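Local coordinates for protein inositol polyphosphate multikinase alpha (Arabidopsis thaliana, PDB 4FRF) that phosphorylates inositol phosphates of several kinds with ATP, converting inositol 1,4,5-trisphosphate into inositol 1,3,4,5,6-pentakisphosphate, at residues Asp87-Ser92 / Ser208-Met213; Ser119-Ser124 / Cys256-Phe261; Thr189-Leu194 / Pro230-Val235; Thr196-Gln201 / Val246-Phe251. All blocks are in the same frame, centred on the assembly; numbering follows the deposited sequence.

Overall arrangement
All four contacts are largely buried and tie the helices and strands of one kinase domain together. Contact 1 joins two strands in the middle of the antiparallel sheet and relies on backbone hydrogen bonds. Contacts 2 and 3 set helices 249-265 and 187-200 against that sheet; contact 2 is aromatic, whereas contact 3 combines a glutamine amide with aliphatic branches at strand 231-235. The two helices meet each other in contact 4, which lies farthest from the centre of the chain (about 15 Å) and includes an exposed residue, Asn200. There a phenylalanine stack accompanies a helix cap. Contacts 2 and 4 adjoin the second subunit, contact 1 reaches it through Ser92 alone, and contact 3 is untouched.

Contact 1. Residues Asp87-Ser92 / Ser208-Met213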
# COMPACT_ATOMS: atom_id res chain seq x y z
N ASP A 87 6.98 -1.82 -19.19
CA ASP A 87 6.06 -2.63 -18.41
C ASP A 87 6.58 -2.96 -17.01
O ASP A 87 7.61 -3.64 -16.85
CB ASP A 87 5.65 -3.89 -19.17
CG ASP A 87 6.70 -4.98 -19.11
OD1 ASP A 87 7.78 -4.81 -19.72
OD2 ASP A 87 6.43 -6.03 -18.49
N VAL A 88 5.84 -2.48 -16.00
CA VAL A 88 6.21 -2.60 -14.61
C VAL A 88 5.31 -3.56 -13.85
O VAL A 88 4.08 -3.47 -13.93
CB VAL A 88 6.13 -1.27 -13.95
CG1 VAL A 88 6.86 -1.29 -12.62
CG2 VAL A 88 6.71 -0.23 -14.88
N LYS A 89 5.93 -4.48 -13.11
CA LYS A 89 5.22 -5.44 -12.27
C LYS A 89 4.83 -4.79 -10.96
O LYS A 89 5.69 -4.51 -10.11
CB LYS A 89 6.11 -6.63 -12.00
CG LYS A 89 5.40 -7.95 -12.06
CD LYS A 89 6.16 -8.93 -12.96
CE LYS A 89 5.33 -10.17 -13.26
NZ LYS A 89 6.00 -11.05 -14.25
N MET A 90 3.55 -4.50 -10.80
CA MET A 90 3.05 -3.86 -9.59
C MET A 90 2.83 -4.87 -8.49
O MET A 90 2.20 -5.91 -8.70
CB MET A 90 1.75 -3.15 -9.88
CG MET A 90 1.97 -1.85 -10.57
SD MET A 90 2.71 -0.69 -9.42
CE MET A 90 3.47 0.46 -10.56
N GLY A 91 3.36 -4.56 -7.32
CA GLY A 91 3.09 -5.37 -6.14
C GLY A 91 4.25 -5.50 -5.19
O GLY A 91 5.34 -5.95 -5.57
N SER A 92 4.01 -5.10 -3.93
CA SER A 92 4.92 -5.31 -2.80
C SER A 92 5.36 -6.78 -2.68
O SER A 92 6.46 -7.07 -2.21
CB SER A 92 4.25 -4.83 -1.51
OG SER A 92 5.17 -4.73 -0.43
N SER A 208 -0.46 -10.30 -9.26
CA SER A 208 0.64 -10.65 -10.17
C SER A 208 0.45 -10.06 -11.56
O SER A 208 0.32 -10.77 -12.54
CB SER A 208 0.79 -12.17 -10.25
OG SER A 208 2.04 -12.51 -10.80
N CYS A 209 0.55 -8.74 -11.64
CA CYS A 209 -0.13 -7.98 -12.67
C CYS A 209 0.65 -6.66 -12.93
O CYS A 209 1.26 -6.11 -12.02
CB CYS A 209 -1.56 -7.73 -12.17
SG CYS A 209 -2.58 -6.56 -13.06
N SER A 210 0.75 -6.24 -14.19
CA SER A 210 1.70 -5.18 -14.57
C SER A 210 1.03 -3.89 -15.00
O SER A 210 -0.07 -3.91 -15.55
CB SER A 210 2.64 -5.66 -15.69
OG SER A 210 3.32 -6.86 -15.35
N ILE A 211 1.70 -2.77 -14.80
CA ILE A 211 1.30 -1.53 -15.42
C ILE A 211 2.10 -1.32 -16.69
O ILE A 211 3.29 -1.60 -16.73
CB ILE A 211 1.55 -0.36 -14.53
CG1 ILE A 211 0.39 -0.19 -13.55
CG2 ILE A 211 1.67 0.90 -15.35
CD1 ILE A 211 0.52 1.02 -12.66
N LEU A 212 1.44 -0.78 -17.71
CA LEU A 212 2.09 -0.47 -18.96
C LEU A 212 2.02 1.01 -19.26
O LEU A 212 0.94 1.58 -19.35
CB LEU A 212 1.43 -1.23 -20.09
CG LEU A 212 2.15 -1.17 -21.43
CD1 LEU A 212 1.83 -2.39 -22.26
CD2 LEU A 212 1.79 0.10 -22.18
N MET A 213 3.19 1.62 -19.46
CA MET A 213 3.27 3.00 -19.95
C MET A 213 3.68 3.01 -21.42
O MET A 213 4.41 2.12 -21.88
CB MET A 213 4.28 3.81 -19.13
CG MET A 213 4.06 3.72 -17.61
SD MET A 213 5.13 4.81 -16.62
CE MET A 213 6.71 3.95 -16.75
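Val88 and Ile211 form the hydrogen-bonded antiparallel pair at the middle of the contact between strands 83-90 and 209-216. Two backbone bonds join them: Val88 N to Ile211 O at 2.8 Å, and Ile211 N to Val88 O at 2.6 Å. On either side, Asp87 with Leu212 and Lys89 with Ser210 are non-hydrogen-bonded pairs, the latter with its CA atoms 4.2 Å apart. A third, longer bond joins Met90 N to Cys209 O at 3.1 Å. A CA-H...O contact from Asp87 CA to Ile211 O, 3.4 Å long, adds a weaker polar link.

The apolar part lies on the face bearing Val88, Met90 and Ile211. Met90 folds back at chi2 (-70°), which brings CG and CE together against the CD1 methyl of Ile211; CE lies 3.7 Å from Ile211 CD1. Phe251 and Phe258 of helix 249-265 cover Met90 on this side.

The face bearing Asp87, Lys89 and Ser210 is more polar. Ser210 OG sits beside the root of the lysine chain, 4.0 Å from Lys89 CG. Asp87 turns its carboxylate elsewhere, OD2 making a salt bridge with Arg141.

Strand 121-130 pairs with the far edge of strand 83-90, and strand 231-235 with the other edge of strand 209-216, so the contact lies inside the sheet. Asp87, Lys89 and Gly91 belong to the PxxxDxKxG signature of inositol phosphate kinases, which in relatives lines the inositol phosphate site.

Contact 2. Residues Ser119-Ser124 / Cys256-Phe261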
# COMPACT_ATOMS: atom_id res chain seq x y z
N SER A 119 10.95 -1.65 -3.05
CA SER A 119 9.96 -0.65 -3.43
C SER A 119 8.64 -1.31 -3.78
O SER A 119 8.51 -2.55 -3.68
CB SER A 119 10.47 0.18 -4.58
OG SER A 119 11.85 0.42 -4.41
N GLY A 120 7.66 -0.53 -4.18
CA GLY A 120 6.37 -1.13 -4.52
C GLY A 120 6.31 -2.14 -5.70
O GLY A 120 5.30 -2.83 -5.87
N PHE A 121 7.39 -2.25 -6.48
CA PHE A 121 7.24 -2.61 -7.88
C PHE A 121 8.54 -3.11 -8.54
O PHE A 121 9.56 -3.26 -7.87
CB PHE A 121 6.75 -1.41 -8.64
CG PHE A 121 7.67 -0.24 -8.55
CD1 PHE A 121 7.56 0.67 -7.51
CD2 PHE A 121 8.63 -0.03 -9.54
CE1 PHE A 121 8.40 1.78 -7.44
CE2 PHE A 121 9.45 1.08 -9.49
CZ PHE A 121 9.35 1.98 -8.43
N ARG A 122 8.49 -3.30 -9.87
CA ARG A 122 9.60 -3.94 -10.60
C ARG A 122 9.54 -3.68 -12.12
O ARG A 122 8.73 -4.28 -12.83
CB ARG A 122 9.57 -5.44 -10.35
CG ARG A 122 10.90 -6.13 -10.51
CD ARG A 122 10.76 -7.63 -10.83
NE ARG A 122 9.64 -8.27 -10.14
CZ ARG A 122 9.44 -9.59 -10.09
NH1 ARG A 122 10.30 -10.43 -10.66
NH2 ARG A 122 8.39 -10.09 -9.45
N ILE A 123 10.44 -2.83 -12.62
CA ILE A 123 10.54 -2.62 -14.06
C ILE A 123 10.94 -3.93 -14.76
O ILE A 123 11.98 -4.51 -14.47
CB ILE A 123 11.55 -1.54 -14.39
CG1 ILE A 123 11.11 -0.23 -13.77
CG2 ILE A 123 11.67 -1.39 -15.86
CD1 ILE A 123 12.17 0.80 -13.78
N SER A 124 10.05 -4.43 -15.63
CA SER A 124 10.18 -5.78 -16.20
C SER A 124 10.79 -5.70 -17.57
O SER A 124 11.29 -6.70 -18.11
CB SER A 124 8.81 -6.45 -16.30
OG SER A 124 8.38 -6.95 -15.05
N CYS A 256 1.69 3.35 -5.03
CA CYS A 256 2.00 4.57 -4.30
C CYS A 256 3.51 4.86 -4.32
O CYS A 256 3.92 5.99 -4.56
CB CYS A 256 1.44 4.54 -2.88
SG CYS A 256 -0.35 4.89 -2.81
N SER A 257 4.31 3.82 -4.10
CA SER A 257 5.74 3.92 -4.28
C SER A 257 6.04 4.37 -5.73
O SER A 257 6.67 5.42 -5.98
CB SER A 257 6.39 2.57 -4.00
OG SER A 257 7.79 2.65 -3.98
N PHE A 258 5.51 3.63 -6.69
CA PHE A 258 5.70 4.03 -8.05
C PHE A 258 5.35 5.51 -8.22
O PHE A 258 6.15 6.26 -8.77
CB PHE A 258 4.90 3.16 -9.01
CG PHE A 258 5.40 3.21 -10.43
CD1 PHE A 258 6.42 2.37 -10.85
CD2 PHE A 258 4.85 4.11 -11.34
CE1 PHE A 258 6.88 2.41 -12.16
CE2 PHE A 258 5.31 4.16 -12.65
CZ PHE A 258 6.34 3.32 -13.05
N ILE A 259 4.20 5.95 -7.72
CA ILE A 259 3.79 7.34 -7.96
C ILE A 259 4.83 8.31 -7.41
O ILE A 259 5.05 9.40 -7.96
CB ILE A 259 2.40 7.68 -7.36
CG1 ILE A 259 1.30 7.01 -8.19
CG2 ILE A 259 2.16 9.19 -7.35
CD1 ILE A 259 -0.06 7.67 -8.01
N ASN A 260 5.52 7.89 -6.35
CA ASN A 260 6.48 8.77 -5.70
C ASN A 260 7.76 8.93 -6.50
O ASN A 260 8.29 10.04 -6.59
CB ASN A 260 6.79 8.31 -4.28
CG ASN A 260 7.62 9.31 -3.52
OD1 ASN A 260 8.83 9.10 -3.32
ND2 ASN A 260 7.01 10.43 -3.14
N PHE A 261 8.25 7.81 -7.08
CA PHE A 261 9.45 7.84 -7.93
C PHE A 261 9.27 8.82 -9.06
O PHE A 261 10.15 9.65 -9.35
CB PHE A 261 9.70 6.48 -8.51
CG PHE A 261 10.52 5.59 -7.66
CD1 PHE A 261 11.79 5.21 -8.06
CD2 PHE A 261 9.97 5.00 -6.54
CE1 PHE A 261 12.52 4.28 -7.32
CE2 PHE A 261 10.72 4.09 -5.77
CZ PHE A 261 11.98 3.73 -6.16
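Phe121 plays two opposite parts in one aromatic cluster: it offers a face to Phe258 and an edge to Phe261. The edge of Phe258 points at the Phe121 face, CD1 standing over the middle of the ring, 3.5 Å from Phe121 CD2; the planes are 77° apart. Phe121 in turn puts its CZ over the centre of the Phe261 ring, 3.6 Å from Phe261 CD2, with planes at 82°. Both pairs are therefore T-shaped. The first torsion of Phe121 (chi1 60°) sets CG between the backbone N and the carbonyl carbon, with the ring directed at helix 249-265.

A single hydrogen bond accompanies the rings. Gly120 N donates to Ser257 OG over 3.2 Å, nearly straight. The same oxygen lies 3.6 Å from Phe121 CE1, at the ring's edge. Without a side chain, Gly120 lets its backbone approach Ser257, the CA atoms being 5.1 Å apart.

Leu191 of helix 187-200 packs on Phe258, and Ile247 of the second subunit packs on Ser257. The edge-to-face geometry is consistent with weakly positive ring hydrogens meeting pi clouds, while the buried serine oxygen satisfies the amide of Gly120, in the turn that leads into the strand.

Contact 3. Residues Thr189-Leu194 / Pro230-Val235; sequences TQLLEL and PQVKLV
The carboxamide of Gln190 is the flat group that reaches strand 231-235, and both of its polar atoms are engaged there. Pro230 O lies close to the amide plane, 6° out of it, where NE2 donates over 3.1 Å. Relative to Pro230, NE2 stands above the carbonyl plane. OE1 accepts from Val232 N at 2.8 Å, the donor lying nearly along the C=O axis of the amide.

This is helix-on-sheet packing at an outer strand of the antiparallel sheet. Pro230 O and Val232 N, on the two sides of Gln231, are gripped much as one residue of a parallel neighbouring strand would grip them, so the amide stands in for backbone. Gln231 makes its own backbone bonds with Val214 on the inner side. His185 O is a second acceptor for Gln190 NE2, which helps fix the rotation of the amide. Strand 231-235 runs directly into the Asp-Phe-Ala sequence, probably the family's counterpart of the Asp-Phe-Gly motif of protein kinases.

Beyond the polar end the contact becomes aliphatic. Val232 directs its side chain at the helix: CG2 meets Gln190 CB at 3.7 Å. Its CG1, anti to the backbone N (chi1 176°), faces the two leucines. Leu191 crosses it at about a right angle, with CD2 as the touching methyl, and also packs on Ile211. Leu194 CD1 approaches Val232 CG1 to 3.8 Å. Two residues further along the strand, Leu194 and Leu234 slide past each other in opposite directions, Leu194 CD2 lying 4.0 Å from Leu234 CD1.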
# COMPACT_ATOMS: atom_id res chain seq x y z
N THR A 189 -1.00 12.28 -13.53
CA THR A 189 -2.43 12.43 -13.39
C THR A 189 -3.11 11.08 -13.52
O THR A 189 -3.98 10.73 -12.73
CB THR A 189 -2.99 13.35 -14.46
OG1 THR A 189 -2.35 14.63 -14.38
CG2 THR A 189 -4.50 13.53 -14.29
N GLN A 190 -2.74 10.33 -14.55
CA GLN A 190 -3.35 9.04 -14.80
C GLN A 190 -3.08 8.09 -13.63
O GLN A 190 -4.02 7.51 -13.08
CB GLN A 190 -2.87 8.45 -16.15
CG GLN A 190 -3.38 9.22 -17.35
CD GLN A 190 -2.79 8.75 -18.69
OE1 GLN A 190 -2.64 7.54 -18.95
NE2 GLN A 190 -2.51 9.70 -19.58
N LEU A 191 -1.83 7.98 -13.21
CA LEU A 191 -1.50 7.09 -12.10
C LEU A 191 -2.28 7.47 -10.83
O LEU A 191 -2.73 6.60 -10.07
CB LEU A 191 -0.00 7.11 -11.82
CG LEU A 191 0.86 6.30 -12.79
CD1 LEU A 191 2.32 6.30 -12.33
CD2 LEU A 191 0.34 4.89 -12.89
N LEU A 192 -2.47 8.78 -10.65
CA LEU A 192 -3.22 9.29 -9.52
C LEU A 192 -4.68 8.86 -9.53
O LEU A 192 -5.20 8.38 -8.50
CB LEU A 192 -3.11 10.80 -9.45
CG LEU A 192 -1.77 11.26 -8.89
CD1 LEU A 192 -1.66 12.77 -8.97
CD2 LEU A 192 -1.49 10.75 -7.44
N GLU A 193 -5.34 9.02 -10.67
CA GLU A 193 -6.71 8.54 -10.82
C GLU A 193 -6.87 7.08 -10.41
O GLU A 193 -7.82 6.72 -9.71
CB GLU A 193 -7.19 8.72 -12.24
CG GLU A 193 -7.72 10.10 -12.53
CD GLU A 193 -8.39 10.18 -13.85
OE1 GLU A 193 -8.22 9.24 -14.67
OE2 GLU A 193 -9.08 11.18 -14.10
N LEU A 194 -5.94 6.24 -10.85
CA LEU A 194 -5.94 4.84 -10.48
C LEU A 194 -5.76 4.66 -8.97
O LEU A 194 -6.36 3.76 -8.36
CB LEU A 194 -4.83 4.10 -11.21
CG LEU A 194 -5.09 3.57 -12.61
CD1 LEU A 194 -3.81 3.54 -13.38
CD2 LEU A 194 -5.71 2.20 -12.54
N PRO A 230 0.80 10.41 -23.90
CA PRO A 230 1.18 9.36 -22.94
C PRO A 230 -0.02 8.60 -22.42
O PRO A 230 -1.07 9.18 -22.22
CB PRO A 230 1.80 10.16 -21.80
CG PRO A 230 1.13 11.47 -21.86
CD PRO A 230 0.87 11.75 -23.30
N GLN A 231 0.15 7.30 -22.17
CA GLN A 231 -0.96 6.51 -21.67
C GLN A 231 -0.61 5.37 -20.73
O GLN A 231 0.37 4.66 -20.94
CB GLN A 231 -1.83 6.01 -22.81
CG GLN A 231 -3.11 6.79 -22.92
CD GLN A 231 -3.85 6.53 -24.20
OE1 GLN A 231 -3.42 5.73 -25.05
NE2 GLN A 231 -4.95 7.25 -24.39
N VAL A 232 -1.49 5.16 -19.75
CA VAL A 232 -1.33 4.12 -18.75
C VAL A 232 -2.37 3.02 -18.95
O VAL A 232 -3.51 3.30 -19.33
CB VAL A 232 -1.51 4.69 -17.32
CG1 VAL A 232 -1.44 3.58 -16.30
CG2 VAL A 232 -0.47 5.73 -17.04
N LYS A 233 -1.99 1.78 -18.66
CA LYS A 233 -2.91 0.65 -18.73
C LYS A 233 -2.41 -0.52 -17.89
O LYS A 233 -1.22 -0.60 -17.57
CB LYS A 233 -3.14 0.22 -20.19
CG LYS A 233 -3.93 1.24 -21.00
CD LYS A 233 -4.79 0.59 -22.09
CE LYS A 233 -5.99 1.48 -22.49
NZ LYS A 233 -5.64 2.93 -22.70
N LEU A 234 -3.33 -1.37 -17.48
CA LEU A 234 -2.99 -2.54 -16.72
C LEU A 234 -3.11 -3.73 -17.63
O LEU A 234 -4.03 -3.80 -18.42
CB LEU A 234 -3.98 -2.71 -15.58
CG LEU A 234 -3.68 -2.04 -14.25
CD1 LEU A 234 -3.50 -0.55 -14.43
CD2 LEU A 234 -4.80 -2.35 -13.28
N VAL A 235 -2.23 -4.70 -17.45
CA VAL A 235 -2.24 -5.89 -18.28
C VAL A 235 -2.05 -7.16 -17.46
O VAL A 235 -1.82 -7.10 -16.27
CB VAL A 235 -1.16 -5.82 -19.39
CG1 VAL A 235 -1.35 -4.57 -20.24
CG2 VAL A 235 0.22 -5.85 -18.80

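Contact 4. Residues Thr196-Gln201 / Val246-Phe251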
# COMPACT_ATOMS: atom_id res chain seq x y z
N THR A 196 -6.56 6.76 -6.42
CA THR A 196 -7.84 7.04 -5.82
C THR A 196 -8.68 5.79 -5.92
O THR A 196 -9.07 5.24 -4.91
CB THR A 196 -8.59 8.13 -6.54
OG1 THR A 196 -7.92 9.38 -6.35
CG2 THR A 196 -10.01 8.23 -6.01
N TRP A 197 -8.91 5.32 -7.13
CA TRP A 197 -9.77 4.17 -7.30
C TRP A 197 -9.34 3.02 -6.39
O TRP A 197 -10.18 2.43 -5.70
CB TRP A 197 -9.82 3.72 -8.77
CG TRP A 197 -10.80 2.60 -9.03
CD1 TRP A 197 -12.14 2.63 -8.80
CD2 TRP A 197 -10.52 1.31 -9.59
NE1 TRP A 197 -12.71 1.43 -9.15
CE2 TRP A 197 -11.74 0.60 -9.65
CE3 TRP A 197 -9.36 0.68 -10.05
CZ2 TRP A 197 -11.82 -0.71 -10.13
CZ3 TRP A 197 -9.45 -0.64 -10.52
CH2 TRP A 197 -10.67 -1.31 -10.56
N PHE A 198 -8.05 2.73 -6.35
CA PHE A 198 -7.57 1.57 -5.61
C PHE A 198 -7.70 1.73 -4.10
O PHE A 198 -7.65 0.76 -3.35
CB PHE A 198 -6.13 1.26 -5.98
CG PHE A 198 -5.99 0.29 -7.09
CD1 PHE A 198 -5.82 -1.06 -6.84
CD2 PHE A 198 -6.03 0.73 -8.40
CE1 PHE A 198 -5.70 -1.96 -7.88
CE2 PHE A 198 -5.90 -0.16 -9.45
CZ PHE A 198 -5.75 -1.52 -9.19
N GLU A 199 -7.91 2.97 -3.67
CA GLU A 199 -8.18 3.25 -2.27
C GLU A 199 -9.51 2.64 -1.86
O GLU A 199 -9.59 1.96 -0.84
CB GLU A 199 -8.13 4.76 -2.01
CG GLU A 199 -6.78 5.37 -2.42
CD GLU A 199 -6.50 6.74 -1.84
OE1 GLU A 199 -7.21 7.72 -2.16
OE2 GLU A 199 -5.45 6.87 -1.19
N ASN A 200 -10.51 2.77 -2.72
CA ASN A 200 -11.85 2.26 -2.42
C ASN A 200 -12.20 0.88 -3.01
O ASN A 200 -12.66 0.01 -2.28
CB ASN A 200 -12.90 3.30 -2.81
CG ASN A 200 -12.54 4.72 -2.36
OD1 ASN A 200 -12.52 5.64 -3.16
ND2 ASN A 200 -12.27 4.88 -1.07
N GLN A 201 -11.98 0.68 -4.31
CA GLN A 201 -12.53 -0.51 -4.97
C GLN A 201 -12.17 -1.80 -4.25
O GLN A 201 -11.01 -2.03 -3.94
CB GLN A 201 -12.15 -0.57 -6.48
CG GLN A 201 -10.77 -1.18 -6.81
CD GLN A 201 -10.77 -2.71 -6.83
OE1 GLN A 201 -11.82 -3.35 -6.89
NE2 GLN A 201 -9.58 -3.30 -6.76
N VAL A 246 -12.27 -6.47 0.27
CA VAL A 246 -10.98 -6.05 0.79
C VAL A 246 -10.22 -5.36 -0.33
O VAL A 246 -10.04 -5.94 -1.40
CB VAL A 246 -10.15 -7.27 1.27
CG1 VAL A 246 -8.81 -6.84 1.81
CG2 VAL A 246 -10.92 -8.06 2.29
N ILE A 247 -9.79 -4.11 -0.12
CA ILE A 247 -9.08 -3.39 -1.17
C ILE A 247 -7.87 -4.18 -1.65
O ILE A 247 -7.44 -5.13 -1.00
CB ILE A 247 -8.63 -1.97 -0.73
CG1 ILE A 247 -7.50 -2.04 0.29
CG2 ILE A 247 -9.83 -1.10 -0.29
CD1 ILE A 247 -6.82 -0.69 0.49
N ASP A 248 -7.32 -3.81 -2.82
CA ASP A 248 -6.08 -4.43 -3.30
C ASP A 248 -4.88 -3.70 -2.72
O ASP A 248 -4.20 -2.94 -3.42
CB ASP A 248 -6.01 -4.43 -4.82
CG ASP A 248 -4.97 -5.40 -5.34
OD1 ASP A 248 -4.13 -5.83 -4.53
OD2 ASP A 248 -5.01 -5.77 -6.54
N HIS A 249 -4.65 -3.89 -1.42
CA HIS A 249 -3.64 -3.12 -0.67
C HIS A 249 -2.23 -3.38 -1.22
O HIS A 249 -1.46 -2.44 -1.48
CB HIS A 249 -3.71 -3.41 0.83
CG HIS A 249 -3.68 -4.87 1.18
ND1 HIS A 249 -2.51 -5.58 1.29
CD2 HIS A 249 -4.67 -5.73 1.53
CE1 HIS A 249 -2.78 -6.83 1.65
NE2 HIS A 249 -4.09 -6.94 1.80
N ASN A 250 -1.97 -4.64 -1.55
CA ASN A 250 -0.73 -5.00 -2.19
C ASN A 250 -0.43 -4.16 -3.45
O ASN A 250 0.61 -3.52 -3.54
CB ASN A 250 -0.73 -6.46 -2.54
CG ASN A 250 0.31 -6.81 -3.53
OD1 ASN A 250 1.49 -6.83 -3.23
ND2 ASN A 250 -0.12 -7.10 -4.75
N PHE A 251 -1.37 -4.12 -4.37
CA PHE A 251 -1.28 -3.22 -5.51
C PHE A 251 -1.16 -1.76 -5.08
O PHE A 251 -0.33 -1.02 -5.59
CB PHE A 251 -2.48 -3.40 -6.43
CG PHE A 251 -2.26 -2.89 -7.83
CD1 PHE A 251 -1.73 -3.73 -8.81
CD2 PHE A 251 -2.62 -1.60 -8.18
CE1 PHE A 251 -1.56 -3.28 -10.08
CE2 PHE A 251 -2.45 -1.16 -9.48
CZ PHE A 251 -1.92 -1.99 -10.42
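The N-cap of helix 249-265 meets the C-terminal end of helix 187-200 here, with Asp248 set beside Phe198. Asp248 caps its own helix: Phe251 N donates to Asp248 OD1 across 3.3 Å, approaching from above the carboxylate plane. The other oxygen, OD2, accepts from Phe206 N, so both carboxylate oxygens have backbone donors. Asp248 CB lies in the plane of the Phe198 ring, at its edge, 3.9 Å from Phe198 CD1. The two side chains point the same way, ring and carboxylate planes turned 46° apart.

Over one face of Phe198 comes Phe251, in the first turn of the capped helix. The rings form an offset stack with centroids 4.3 Å apart and planes at 18°, though their exact closeness is doubtful. With CG anti to its backbone N (chi1 -160°), Phe251 extends from the helix start to overlap the rim of Phe198.

Within the kinase fold this joins the two helices that pack on the antiparallel sheet, and Leu252 of the same helix also covers Phe198. Asp248 is the centre of an inverse gamma turn, the bend by which the chain enters helix 249-265.

Just before it, Ile247 packs against carbonyls at and just beyond the end of helix 187-200. Its CG2 is 3.6 Å from Asn200 O, and its CA is 3.6 Å from Gln201 O. Asn260 of the second subunit packs on Ile247. Gln201 lays CG over the centre of the Trp197 ring, while its amide bonds to Leu203 N and Tyr204 O. A bound sulfate ion lies about 4 Å from the Asp248 side chain.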